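Local atomic coordinates of surface protein SPB1 (Streptococcus agalactiae, PDB entry 4UZG), a protein that forms the backbone of the group B streptococcus type 2b pilus, its subunits probably being joined into a covalent fibre by a sortase. Residues K18-Y23 against T122-Y127; S183-I188 against T220-I225; F189-A194 against G234-V239. All blocks are in the same frame, centred on the assembly; numbering follows the deposited sequence.

Interaction 1. Residues K18-Y23 against T122-Y127; sequences KYTITY and TITVTY
Tyr-19 and Tyr-127 form a hydrogen-bonded pair of two antiparallel strands and send their rings to the same side of the sheet. From CB outward, the Tyr-127 side chain runs along Tyr-19. Its CG sits between the backbone N and the carbonyl carbon (chi1 70°), a turn that lays the ring against its partner. CD1 faces Tyr-19 CB and CD2 faces Tyr-19 CD2. CE1 lies 3.4 Å from Tyr-19 CB, a CH-pi contact over the ring face, while the edge at CE1 receives the Ile-21 CD1 methyl. Over that same face, CE2 comes to 3.3 Å from Tyr-19 CD2. CZ lies close to Tyr-19 CG, and OH rests above the Tyr-19 ring, 3.4 Å from CG, with a weak hydrogen bond to Asp-42 OD2. The planes are 8° apart but so far slid that the rings barely overlap.

Backbone bonds continue through Ile-21 with Val-125 and Tyr-23 with Ile-123. The opposite face carries threonines: Thr-20 CG2 meets Thr-124 CG2 at 3.7 Å. In one of two Lys-18 conformers, water links NZ to Thr-126 OG1.

This is a two-faced antiparallel strand pair, tyrosine and aliphatic against threonine. Strands 4-6 and 50-62 continue the sheet on either side. Strand 146-153 meets Tyr-19 through Asn-147, Ile-21 through Ala-149 and Ile-151, and Tyr-23 through Ile-151; Phe-91 meets the Tyr-127 ring edge-to-face.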
loop_
_atom_site.group_PDB
_atom_site.type_symbol
_atom_site.label_atom_id
_atom_site.label_comp_id
_atom_site.label_asym_id
_atom_site.label_seq_id
_atom_site.Cartn_x
_atom_site.Cartn_y
_atom_site.Cartn_z
ATOM N N LYS A 18 -5.160 -4.362 -3.210
ATOM C CA LYS A 18 -6.389 -5.147 -3.053
ATOM C C LYS A 18 -6.547 -5.545 -1.610
ATOM O O LYS A 18 -5.678 -6.212 -1.025
ATOM C CB LYS A 18 -6.442 -6.384 -3.937
ATOM C CG LYS A 18 -7.826 -7.005 -3.866
ATOM C CD LYS A 18 -8.112 -7.989 -4.986
ATOM C CE LYS A 18 -9.615 -8.185 -5.192
ATOM N NZ LYS A 18 -10.270 -6.933 -5.678
ATOM N N TYR A 19 -7.658 -5.088 -1.049
ATOM C CA TYR A 19 -8.041 -5.358 0.323
ATOM C C TYR A 19 -9.067 -6.482 0.401
ATOM O O TYR A 19 -9.936 -6.600 -0.471
ATOM C CB TYR A 19 -8.721 -4.129 0.899
ATOM C CG TYR A 19 -7.850 -2.910 1.133
ATOM C CD1 TYR A 19 -7.210 -2.729 2.338
ATOM C CD2 TYR A 19 -7.717 -1.918 0.180
ATOM C CE1 TYR A 19 -6.481 -1.589 2.614
ATOM C CE2 TYR A 19 -6.972 -0.766 0.435
ATOM C CZ TYR A 19 -6.358 -0.599 1.650
ATOM O OH TYR A 19 -5.677 0.573 1.871
ATOM N N THR A 20 -8.986 -7.266 1.471
ATOM C CA THR A 20 -9.963 -8.292 1.777
ATOM C C THR A 20 -10.405 -8.161 3.230
ATOM O O THR A 20 -9.563 -8.154 4.129
ATOM C CB THR A 20 -9.400 -9.709 1.541
ATOM O OG1 THR A 20 -8.958 -9.814 0.182
ATOM C CG2 THR A 20 -10.466 -10.768 1.775
ATOM N N ILE A 21 -11.716 -8.049 3.434
ATOM C CA ILE A 21 -12.313 -8.064 4.765
ATOM C C ILE A 21 -13.039 -9.397 4.894
ATOM O O ILE A 21 -13.863 -9.734 4.044
ATOM C CB ILE A 21 -13.337 -6.933 4.936
ATOM C CG1 ILE A 21 -12.675 -5.569 4.756
ATOM C CG2 ILE A 21 -14.020 -7.062 6.297
ATOM C CD1 ILE A 21 -13.697 -4.463 4.499
ATOM N N THR A 22 -12.757 -10.147 5.944
ATOM C CA THR A 22 -13.332 -11.479 6.170
ATOM C C THR A 22 -13.979 -11.506 7.558
ATOM O O THR A 22 -13.334 -11.099 8.541
ATOM C CB THR A 22 -12.216 -12.591 6.047
ATOM O OG1 THR A 22 -11.587 -12.506 4.751
ATOM C CG2 THR A 22 -12.765 -13.992 6.250
ATOM N N TYR A 23 -15.213 -12.006 7.643
ATOM C CA TYR A 23 -15.927 -12.155 8.901
ATOM C C TYR A 23 -16.529 -13.547 8.900
ATOM O O TYR A 23 -17.399 -13.859 8.102
ATOM C CB TYR A 23 -17.011 -11.104 8.990
ATOM C CG TYR A 23 -17.847 -11.141 10.240
ATOM C CD1 TYR A 23 -17.432 -10.495 11.392
ATOM C CD2 TYR A 23 -19.105 -11.722 10.227
ATOM C CE1 TYR A 23 -18.222 -10.457 12.511
ATOM C CE2 TYR A 23 -19.915 -11.705 11.351
ATOM C CZ TYR A 23 -19.463 -11.073 12.487
ATOM O OH TYR A 23 -20.272 -11.031 13.594
ATOM N N THR A 122 -19.408 -17.176 6.163
ATOM C CA THR A 122 -18.348 -16.198 6.077
ATOM C C THR A 122 -18.755 -15.097 5.103
ATOM O O THR A 122 -19.099 -15.370 3.950
ATOM C CB THR A 122 -17.048 -16.839 5.588
ATOM O OG1 THR A 122 -16.630 -17.808 6.555
ATOM C CG2 THR A 122 -15.954 -15.794 5.411
ATOM N N ILE A 123 -18.697 -13.858 5.567
ATOM C CA ILE A 123 -18.871 -12.689 4.722
ATOM C C ILE A 123 -17.495 -12.231 4.285
ATOM O O ILE A 123 -16.615 -12.041 5.113
ATOM C CB ILE A 123 -19.586 -11.561 5.485
ATOM C CG1 ILE A 123 -21.008 -11.973 5.881
ATOM C CG2 ILE A 123 -19.616 -10.283 4.641
ATOM C CD1 ILE A 123 -21.671 -11.023 6.902
ATOM N N THR A 124 -17.311 -12.062 2.979
ATOM C CA THR A 124 -16.060 -11.536 2.443
ATOM C C THR A 124 -16.386 -10.310 1.592
ATOM O O THR A 124 -17.267 -10.352 0.740
ATOM C CB THR A 124 -15.286 -12.581 1.594
ATOM O OG1 THR A 124 -15.175 -13.791 2.340
ATOM C CG2 THR A 124 -13.911 -12.097 1.233
ATOM N N VAL A 125 -15.636 -9.233 1.812
ATOM C CA VAL A 125 -15.683 -8.065 0.948
ATOM C C VAL A 125 -14.276 -7.831 0.426
ATOM O O VAL A 125 -13.353 -7.606 1.208
ATOM C CB VAL A 125 -16.183 -6.806 1.693
ATOM C CG1 VAL A 125 -16.142 -5.571 0.782
ATOM C CG2 VAL A 125 -17.581 -7.008 2.258
ATOM N N THR A 126 -14.112 -7.863 -0.886
ATOM C CA THR A 126 -12.866 -7.439 -1.485
ATOM C C THR A 126 -13.102 -6.112 -2.185
ATOM O O THR A 126 -14.192 -5.841 -2.698
ATOM C CB THR A 126 -12.321 -8.452 -2.476
ATOM O OG1 THR A 126 -13.202 -8.584 -3.588
ATOM C CG2 THR A 126 -12.099 -9.789 -1.834
ATOM N N TYR A 127 -12.077 -5.258 -2.201
ATOM C CA TYR A 127 -12.162 -3.978 -2.882
ATOM C C TYR A 127 -10.737 -3.493 -3.116
ATOM O O TYR A 127 -9.786 -4.095 -2.612
ATOM C CB TYR A 127 -12.983 -2.956 -2.061
ATOM C CG TYR A 127 -12.307 -2.478 -0.788
ATOM C CD1 TYR A 127 -12.407 -3.177 0.401
ATOM C CD2 TYR A 127 -11.538 -1.329 -0.798
ATOM C CE1 TYR A 127 -11.761 -2.736 1.549
ATOM C CE2 TYR A 127 -10.887 -0.878 0.352
ATOM C CZ TYR A 127 -11.011 -1.596 1.509
ATOM O OH TYR A 127 -10.378 -1.184 2.678
HETATM O O HOH W 1 -12.950 -6.604 -5.491
#

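Interaction 2. Residues S183-I188 against T220-I225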
loop_
_atom_site.group_PDB
_atom_site.type_symbol
_atom_site.label_atom_id
_atom_site.label_comp_id
_atom_site.label_asym_id
_atom_site.label_seq_id
_atom_site.Cartn_x
_atom_site.Cartn_y
_atom_site.Cartn_z
ATOM N N SER A 183 30.695 14.903 1.417
ATOM C CA SER A 183 29.453 14.828 0.688
ATOM C C SER A 183 29.525 15.703 -0.553
ATOM O O SER A 183 30.085 16.797 -0.504
ATOM C CB SER A 183 28.320 15.278 1.601
ATOM O OG SER A 183 28.156 14.366 2.670
ATOM N N LEU A 184 28.969 15.213 -1.663
ATOM C CA LEU A 184 29.084 15.873 -2.945
ATOM C C LEU A 184 27.746 16.211 -3.549
ATOM O O LEU A 184 26.926 15.326 -3.818
ATOM C CB LEU A 184 29.855 14.996 -3.922
ATOM C CG LEU A 184 31.268 14.604 -3.511
ATOM C CD1 LEU A 184 31.882 13.646 -4.536
ATOM C CD2 LEU A 184 32.158 15.832 -3.345
ATOM N N GLN A 185 27.538 17.499 -3.787
ATOM C CA GLN A 185 26.360 17.977 -4.474
ATOM C C GLN A 185 26.513 17.845 -5.983
ATOM O O GLN A 185 27.637 17.780 -6.519
ATOM C CB GLN A 185 26.113 19.439 -4.106
ATOM C CG GLN A 185 27.110 20.391 -4.753
ATOM C CD GLN A 185 26.846 21.793 -4.438
ATOM O OE1 GLN A 185 26.615 22.152 -3.284
ATOM N NE2 GLN A 185 26.885 22.633 -5.462
ATOM N N GLY A 186 25.383 17.868 -6.676
ATOM C CA GLY A 186 25.388 18.036 -8.112
ATOM C C GLY A 186 25.523 16.778 -8.936
ATOM O O GLY A 186 25.501 16.875 -10.161
ATOM N N ALA A 187 25.670 15.608 -8.311
ATOM C CA ALA A 187 25.658 14.360 -9.079
ATOM C C ALA A 187 24.229 14.075 -9.519
ATOM O O ALA A 187 23.292 14.357 -8.778
ATOM C CB ALA A 187 26.147 13.217 -8.225
ATOM N N ILE A 188 24.076 13.513 -10.715
ATOM C CA ILE A 188 22.771 13.167 -11.238
ATOM C C ILE A 188 22.669 11.650 -11.334
ATOM O O ILE A 188 23.543 11.006 -11.931
ATOM C CB ILE A 188 22.481 13.800 -12.619
ATOM C CG1 ILE A 188 22.662 15.323 -12.536
ATOM C CG2 ILE A 188 21.079 13.418 -13.113
ATOM C CD1 ILE A 188 22.516 16.026 -13.861
ATOM N N THR A 220 21.945 15.235 -6.444
ATOM C CA THR A 220 22.315 15.266 -5.032
ATOM C C THR A 220 22.355 16.724 -4.541
ATOM O O THR A 220 22.861 17.626 -5.221
ATOM C CB THR A 220 23.628 14.540 -4.743
ATOM O OG1 THR A 220 24.685 15.168 -5.471
ATOM C CG2 THR A 220 23.538 13.067 -5.115
ATOM N N GLY A 221 21.757 16.934 -3.375
ATOM C CA GLY A 221 21.650 18.266 -2.826
ATOM C C GLY A 221 22.920 18.764 -2.199
ATOM O O GLY A 221 23.976 18.131 -2.244
ATOM N N ALA A 222 22.813 19.935 -1.572
ATOM C CA ALA A 222 23.953 20.561 -0.926
ATOM C C ALA A 222 24.553 19.650 0.148
ATOM O O ALA A 222 25.737 19.762 0.457
ATOM C CB ALA A 222 23.552 21.895 -0.318
ATOM N N ASP A 223 23.722 18.753 0.692
ATOM C CA ASP A 223 24.105 17.755 1.689
ATOM C C ASP A 223 24.551 16.417 1.093
ATOM O O ASP A 223 24.817 15.468 1.822
ATOM C CB ASP A 223 22.935 17.523 2.677
ATOM C CG ASP A 223 21.632 17.102 1.981
ATOM O OD1 ASP A 223 21.605 17.001 0.732
ATOM O OD2 ASP A 223 20.609 16.905 2.693
ATOM N N GLY A 224 24.632 16.341 -0.223
ATOM C CA GLY A 224 25.005 15.093 -0.886
ATOM C C GLY A 224 23.886 14.071 -1.043
ATOM O O GLY A 224 24.149 12.950 -1.453
ATOM N N ILE A 225 22.655 14.438 -0.727
ATOM C CA ILE A 225 21.576 13.468 -0.594
ATOM C C ILE A 225 20.570 13.557 -1.737
ATOM O O ILE A 225 20.215 14.653 -2.207
ATOM C CB ILE A 225 20.836 13.672 0.747
ATOM C CG1 ILE A 225 21.780 13.498 1.936
ATOM C CG2 ILE A 225 19.611 12.764 0.854
ATOM C CD1 ILE A 225 22.348 12.157 2.048
HETATM O O HOH W 2 27.782 20.971 -0.952
#
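A type I beta turn from Gly-221 to Gly-224, with an Asx turn at Asp-223, packs against the loop 183-188 within the prealbumin-like domain, and Thr-220, just ahead of the turn, makes the polar contacts. Thr-220 OG1 lies between its own backbone N and carbonyl carbon (chi1 61°), which swings the hydroxyl toward the loop. There it donates to a lone pair of Leu-184 O, in the carbonyl plane, at 2.8 Å, and accepts a bent bond from Ala-187 N at 3.0 Å. One hydroxyl thus spans the two ends of the bend at Gln-185 and Gly-186.

The Thr-220 backbone adds two further bonds. Gly-186 N reaches Thr-220 O almost straight (178°), though it approaches that oxygen from 32° outside the carbonyl plane. Thr-220 N in turn gives its hydrogen to Ala-187 O at 2.8 Å. Both polar backbone atoms of this buried threonine, as well as its hydroxyl, are therefore paired with the loop.

Farther along, Gln-185 CB presses to 3.1 Å from Gly-221 O, the oxygen that also accepts the turn bond from Gly-224 N. Water joins Gln-185 OE1 to Ala-222 O. Gly-224 CA makes a C-H...O contact with Leu-184 O. Just past the turn, Ile-225 N donates to Asp-223 OD1, meeting the oxygen from above the carboxylate plane.

Strand 169-177 adjoins both pieces: Lys-175 makes backbone hydrogen bonds with Leu-184 and with Gly-224, and the side chains of Ala-187 and Thr-220 touch it. Beyond the contact the chain enters strands 188-192 and 225-231.

Interaction 3. Residues F189-A194 against G234-V239; sequences FVLKNA and GTYYLV. With EDO (1,2-ethanediol), chain B.
Leu-191 extends its CG opposite the backbone N (chi1 -170°), and chi2 of 69° then turns CD1 across the strands onto Leu-238, whose CD2 it meets at 3.5 Å. The same methyl touches Tyr-236 CB at 3.9 Å. On the other face, Val-190 CG2 lies 3.8 Å from Val-239 CB, with the two side chains crossing at a slant.

Between the two faces, paired backbone bonds join Val-190 with Val-239 and Lys-192 with Tyr-237. Lys-192 O, which accepts from Tyr-237 N, also sits at the edges of the Tyr-236 and Tyr-237 rings.

Past Lys-192 the pairing ends and an ethanediol, probably from the crystallisation liquor, fills in. Its O2 accepts from Ala-194 N at 2.8 Å and donates to Thr-235 O at 2.7 Å, while O1 takes the hydrogen of Thr-235 N. O2 also lies over one face of the Tyr-236 ring. Nearby, Asn-193 OD1 accepts from Thr-195 N and Gln-197 N.

Strand 254-258 continues the sheet beyond 234-239, Val-277 touches Phe-189 and Leu-238, and Pro-275 touches Leu-238: an antiparallel beta arrangement in keeping with the prealbumin-like fold of this domain.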
loop_
_atom_site.group_PDB
_atom_site.type_symbol
_atom_site.label_atom_id
_atom_site.label_comp_id
_atom_site.label_asym_id
_atom_site.label_seq_id
_atom_site.Cartn_x
_atom_site.Cartn_y
_atom_site.Cartn_z
ATOM N N PHE A 189 21.596 11.096 -10.772
ATOM C CA PHE A 189 21.294 9.667 -10.833
ATOM C C PHE A 189 19.926 9.429 -11.422
ATOM O O PHE A 189 19.005 10.250 -11.286
ATOM C CB PHE A 189 21.298 9.062 -9.424
ATOM C CG PHE A 189 22.670 8.876 -8.831
ATOM C CD1 PHE A 189 23.323 9.933 -8.205
ATOM C CD2 PHE A 189 23.337 7.672 -8.933
ATOM C CE1 PHE A 189 24.570 9.766 -7.671
ATOM C CE2 PHE A 189 24.598 7.517 -8.407
ATOM C CZ PHE A 189 25.228 8.565 -7.791
ATOM N N VAL A 190 19.785 8.254 -12.023
ATOM C CA VAL A 190 18.499 7.640 -12.284
ATOM C C VAL A 190 18.459 6.300 -11.543
ATOM O O VAL A 190 19.504 5.745 -11.187
ATOM C CB VAL A 190 18.221 7.477 -13.798
ATOM C CG1 VAL A 190 18.154 8.837 -14.466
ATOM C CG2 VAL A 190 19.235 6.578 -14.489
ATOM N N LEU A 191 17.250 5.810 -11.305
ATOM C CA LEU A 191 17.045 4.547 -10.596
ATOM C C LEU A 191 16.544 3.493 -11.571
ATOM O O LEU A 191 15.554 3.703 -12.268
ATOM C CB LEU A 191 16.045 4.713 -9.456
ATOM C CG LEU A 191 15.953 3.509 -8.505
ATOM C CD1 LEU A 191 17.208 3.374 -7.689
ATOM C CD2 LEU A 191 14.731 3.638 -7.591
ATOM N N LYS A 192 17.231 2.364 -11.606
ATOM C CA LYS A 192 16.825 1.210 -12.392
ATOM C C LYS A 192 16.254 0.128 -11.477
ATOM O O LYS A 192 16.706 -0.032 -10.327
ATOM C CB LYS A 192 18.063 0.692 -13.137
ATOM C CG LYS A 192 17.848 -0.221 -14.313
ATOM C CD LYS A 192 19.151 -0.632 -14.958
ATOM C CE LYS A 192 18.910 -1.487 -16.168
ATOM N NZ LYS A 192 20.185 -1.817 -16.809
ATOM N N ASN A 193 15.242 -0.575 -11.968
ATOM C CA ASN A 193 14.711 -1.727 -11.261
ATOM C C ASN A 193 15.453 -2.991 -11.701
ATOM O O ASN A 193 16.517 -2.910 -12.326
ATOM C CB ASN A 193 13.181 -1.807 -11.413
ATOM C CG ASN A 193 12.744 -2.094 -12.824
ATOM O OD1 ASN A 193 13.541 -2.480 -13.685
ATOM N ND2 ASN A 193 11.441 -1.973 -13.060
ATOM N N ALA A 194 14.936 -4.152 -11.315
ATOM C CA ALA A 194 15.585 -5.431 -11.595
ATOM C C ALA A 194 15.186 -6.025 -12.924
ATOM O O ALA A 194 15.699 -7.080 -13.296
ATOM C CB ALA A 194 15.281 -6.411 -10.465
ATOM N N GLY A 234 12.381 -4.752 -3.131
ATOM C CA GLY A 234 13.038 -5.338 -4.284
ATOM C C GLY A 234 14.477 -4.892 -4.376
ATOM O O GLY A 234 15.036 -4.307 -3.462
ATOM N N THR A 235 15.053 -5.216 -5.520
ATOM C CA THR A 235 16.454 -4.900 -5.801
ATOM C C THR A 235 16.505 -3.805 -6.863
ATOM O O THR A 235 15.924 -3.958 -7.934
ATOM C CB THR A 235 17.211 -6.137 -6.308
ATOM O OG1 THR A 235 17.093 -7.181 -5.348
ATOM C CG2 THR A 235 18.687 -5.815 -6.521
ATOM N N TYR A 236 17.180 -2.709 -6.564
ATOM C CA TYR A 236 17.272 -1.565 -7.444
ATOM C C TYR A 236 18.733 -1.258 -7.713
ATOM O O TYR A 236 19.625 -1.759 -7.024
ATOM C CB TYR A 236 16.561 -0.360 -6.799
ATOM C CG TYR A 236 15.091 -0.613 -6.564
ATOM C CD1 TYR A 236 14.173 -0.391 -7.573
ATOM C CD2 TYR A 236 14.618 -1.128 -5.361
ATOM C CE1 TYR A 236 12.808 -0.651 -7.390
ATOM C CE2 TYR A 236 13.279 -1.396 -5.169
ATOM C CZ TYR A 236 12.358 -1.141 -6.179
ATOM O OH TYR A 236 11.006 -1.389 -6.030
ATOM N N TYR A 237 18.970 -0.409 -8.704
ATOM C CA TYR A 237 20.328 -0.079 -9.116
ATOM C C TYR A 237 20.449 1.414 -9.333
ATOM O O TYR A 237 19.675 2.018 -10.080
ATOM C CB TYR A 237 20.690 -0.835 -10.409
ATOM C CG TYR A 237 20.708 -2.334 -10.191
ATOM C CD1 TYR A 237 19.555 -3.094 -10.342
ATOM C CD2 TYR A 237 21.864 -2.974 -9.769
ATOM C CE1 TYR A 237 19.551 -4.460 -10.094
ATOM C CE2 TYR A 237 21.869 -4.354 -9.511
ATOM C CZ TYR A 237 20.706 -5.084 -9.686
ATOM O OH TYR A 237 20.731 -6.438 -9.421
ATOM N N LEU A 238 21.441 2.004 -8.675
ATOM C CA LEU A 238 21.707 3.432 -8.779
ATOM C C LEU A 238 22.634 3.665 -9.956
ATOM O O LEU A 238 23.758 3.167 -9.953
ATOM C CB LEU A 238 22.377 3.936 -7.510
ATOM C CG LEU A 238 21.658 3.605 -6.187
ATOM C CD1 LEU A 238 22.459 4.088 -4.991
ATOM C CD2 LEU A 238 20.273 4.133 -6.137
ATOM N N VAL A 239 22.176 4.417 -10.942
ATOM C CA VAL A 239 22.926 4.661 -12.165
ATOM C C VAL A 239 23.317 6.144 -12.212
ATOM O O VAL A 239 22.457 7.018 -12.303
ATOM C CB VAL A 239 22.098 4.292 -13.395
ATOM C CG1 VAL A 239 22.838 4.599 -14.680
ATOM C CG2 VAL A 239 21.682 2.820 -13.359
HETATM C C1 EDO B . 12.294 -5.867 -8.176
HETATM O O1 EDO B . 13.402 -6.377 -7.468
HETATM C C2 EDO B . 12.354 -4.351 -8.176
HETATM O O2 EDO B . 13.451 -3.882 -8.932
#

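In the fold
From the N terminus, interaction 1 comes first: residues 122-127 return to strand 16-26 and close a long loop that holds several strands of the sheet. It closes before interactions 2 and 3 open, and about 17 Å separates its nearest atoms from those of interaction 3. Interactions 2 and 3 cross. The chain runs through 183-188 straight into 189-194, then comes back as 220-225 to close the first pair and as 234-239 to close the second. The two touch where Thr-220 CG2 packs on Phe-189 CE1, 4.3 Å away, so the loop contact continues into the antiparallel sheet on the same side of the chain's centre.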